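Local structure of AvrL567-A (Melampsora lini, 2OPC) at residues L57-H62 / I121-K126. The protein is a flax rust avirulence protein, probably recognised inside the host plant by a matching resistance protein that sets off defence. Sequence-based numbering, arbitrary orientation.
Sequences LHFCVH and IKLVPK. With CO (cobalt (II) ion), chain B.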
loop_
_atom_site.group_PDB
_atom_site.type_symbol
_atom_site.label_atom_id
_atom_site.label_comp_id
_atom_site.label_asym_id
_atom_site.label_seq_id
_atom_site.Cartn_x
_atom_site.Cartn_y
_atom_site.Cartn_z
ATOM N N LEU A 57 5.405 11.736 -11.957
ATOM C CA LEU A 57 6.320 10.798 -11.302
ATOM C C LEU A 57 5.572 9.517 -10.955
ATOM O O LEU A 57 4.423 9.554 -10.514
ATOM C CB LEU A 57 6.912 11.383 -10.010
ATOM C CG LEU A 57 7.747 12.666 -9.970
ATOM C CD1 LEU A 57 8.003 13.073 -8.533
ATOM C CD2 LEU A 57 9.058 12.438 -10.720
ATOM N N HIS A 58 6.268 8.386 -11.070
ATOM C CA HIS A 58 5.700 7.065 -10.847
ATOM C C HIS A 58 6.477 6.359 -9.771
ATOM O O HIS A 58 7.697 6.490 -9.681
ATOM C CB HIS A 58 5.758 6.208 -12.123
ATOM C CG HIS A 58 4.804 6.657 -13.190
ATOM N ND1 HIS A 58 5.074 7.692 -14.061
ATOM C CD2 HIS A 58 3.574 6.198 -13.513
ATOM C CE1 HIS A 58 4.039 7.863 -14.869
ATOM N NE2 HIS A 58 3.120 6.961 -14.562
ATOM N N PHE A 59 5.744 5.604 -8.972
ATOM C CA PHE A 59 6.307 4.822 -7.862
ATOM C C PHE A 59 5.739 3.424 -7.895
ATOM O O PHE A 59 4.551 3.228 -8.181
ATOM C CB PHE A 59 5.951 5.488 -6.521
ATOM C CG PHE A 59 6.570 6.835 -6.379
ATOM C CD1 PHE A 59 7.840 6.976 -5.795
ATOM C CD2 PHE A 59 5.960 7.953 -6.962
ATOM C CE1 PHE A 59 8.473 8.220 -5.740
ATOM C CE2 PHE A 59 6.598 9.202 -6.913
ATOM C CZ PHE A 59 7.850 9.307 -6.301
ATOM N N CYS A 60 6.570 2.464 -7.528
ATOM C CA CYS A 60 6.084 1.105 -7.383
ATOM C C CYS A 60 5.672 0.888 -5.921
ATOM O O CYS A 60 6.408 1.303 -5.004
ATOM C CB CYS A 60 7.273 0.212 -7.758
ATOM S SG CYS A 60 6.876 -1.553 -7.969
ATOM N N VAL A 61 4.516 0.223 -5.719
ATOM C CA VAL A 61 4.001 -0.031 -4.346
ATOM C C VAL A 61 4.466 -1.414 -3.942
ATOM O O VAL A 61 4.011 -2.417 -4.530
ATOM C CB VAL A 61 2.480 0.067 -4.293
ATOM C CG1 VAL A 61 1.984 -0.123 -2.872
ATOM C CG2 VAL A 61 2.031 1.405 -4.832
ATOM N N HIS A 62 5.394 -1.461 -3.001
ATOM C CA HIS A 62 5.919 -2.730 -2.513
ATOM C C HIS A 62 5.112 -3.183 -1.316
ATOM O O HIS A 62 4.709 -2.378 -0.464
ATOM C CB HIS A 62 7.415 -2.580 -2.180
ATOM C CG HIS A 62 8.281 -2.567 -3.408
ATOM N ND1 HIS A 62 9.642 -2.796 -3.400
ATOM C CD2 HIS A 62 7.918 -2.444 -4.711
ATOM C CE1 HIS A 62 10.082 -2.751 -4.653
ATOM N NE2 HIS A 62 9.059 -2.551 -5.458
ATOM N N ILE A 121 3.417 -1.944 3.598
ATOM C CA ILE A 121 3.519 -1.341 2.239
ATOM C C ILE A 121 4.474 -0.164 2.265
ATOM O O ILE A 121 4.715 0.467 3.292
ATOM C CB ILE A 121 2.141 -0.920 1.661
ATOM C CG1 ILE A 121 1.388 -0.033 2.664
ATOM C CG2 ILE A 121 1.361 -2.185 1.286
ATOM C CD1 ILE A 121 0.006 0.504 2.130
ATOM N N LYS A 122 5.064 0.099 1.090
ATOM C CA LYS A 122 5.937 1.270 0.948
ATOM C C LYS A 122 6.057 1.602 -0.544
ATOM O O LYS A 122 5.696 0.806 -1.406
ATOM C CB LYS A 122 7.332 0.982 1.531
ATOM C CG LYS A 122 8.090 -0.110 0.769
ATOM C CD LYS A 122 9.438 -0.411 1.465
ATOM C CE LYS A 122 10.154 -1.519 0.747
ATOM N NZ LYS A 122 11.535 -1.647 1.312
ATOM N N LEU A 123 6.588 2.785 -0.811
ATOM C CA LEU A 123 6.887 3.178 -2.188
ATOM C C LEU A 123 8.361 3.113 -2.455
ATOM O O LEU A 123 9.174 3.455 -1.601
ATOM C CB LEU A 123 6.518 4.658 -2.404
ATOM C CG LEU A 123 5.053 5.013 -2.189
ATOM C CD1 LEU A 123 4.851 6.530 -2.414
ATOM C CD2 LEU A 123 4.144 4.148 -3.113
ATOM N N VAL A 124 8.658 2.746 -3.692
ATOM C CA VAL A 124 10.016 2.947 -4.228
ATOM C C VAL A 124 9.849 3.625 -5.594
ATOM O O VAL A 124 8.843 3.459 -6.264
ATOM C CB VAL A 124 10.869 1.637 -4.386
ATOM C CG1 VAL A 124 11.020 0.913 -3.043
ATOM C CG2 VAL A 124 10.319 0.680 -5.429
ATOM N N PRO A 125 10.836 4.401 -6.039
ATOM C CA PRO A 125 10.710 4.980 -7.378
ATOM C C PRO A 125 10.542 3.908 -8.472
ATOM O O PRO A 125 11.155 2.821 -8.423
ATOM C CB PRO A 125 12.027 5.763 -7.550
ATOM C CG PRO A 125 12.402 6.096 -6.116
ATOM C CD PRO A 125 12.053 4.839 -5.343
ATOM N N LYS A 126 9.694 4.216 -9.462
ATOM C CA LYS A 126 9.548 3.280 -10.555
ATOM C C LYS A 126 10.706 3.509 -11.502
ATOM O O LYS A 126 10.802 4.502 -12.195
ATOM C CB LYS A 126 8.170 3.434 -11.193
ATOM C CG LYS A 126 7.882 2.523 -12.396
ATOM C CD LYS A 126 7.695 1.087 -12.019
ATOM C CE LYS A 126 7.395 0.290 -13.317
ATOM N NZ LYS A 126 7.550 -1.181 -13.118
HETATM CO CO CO B . 8.863 -2.611 -7.452
#
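V124 pushes its CG2 methyl against one face of the H62 imidazole, 3.7 Å from the ring centroid and 25° off the ring normal, a CH-pi contact displaced toward the rim near NE2 and CE1. That methyl stands between its own backbone N and carbonyl carbon, and its flank also meets C60 CB, so one beta-branched bump fills the hollow between two metal ligands. A valine suits the place: short, rigid, and apolar enough to back both. The cobalt ion is held by C60 SG at 2.3 Å and H62 NE2 at 2.0 Å, thiol sulfur and imidazole nitrogen both being good metal donors; a further ligand comes from outside the two segments. Residues two apart on a strand point to the same face, and C60 turns its sulfur anti to the backbone N (chi1 -169°), which brings SG to the edge of the imidazole, in the ring plane. Beside the CB end of H62, the extended K122 chain runs alongside, CG 3.9 Å from H62 CB, long enough to carry NZ to E13 O.

The face that carries V61 and L123 is apolar. Branched L123 fits CD2 into the notch between V61 CG2 (3.9 Å) and F59 CB, while V32 and L28 of the three-stranded sheet also touch L123. Beyond it, the broad F59 ring slants past the V124 carbonyl and P125 CA.

The backbones are tied by paired bonds at C60-V124 and H62-K122. P125 sits at a non-hydrogen-bonded position, where its missing N-H costs this pair nothing; K126 N to H58 O, from above the carbonyl plane, is the last bond. These are the two central strands of a twisted four-stranded antiparallel sheet, with an apolar face turned to the second sheet, as in a beta-sandwich, and on the other face C60 and H62 giving two ligands of a cobalt ion used in crystallization.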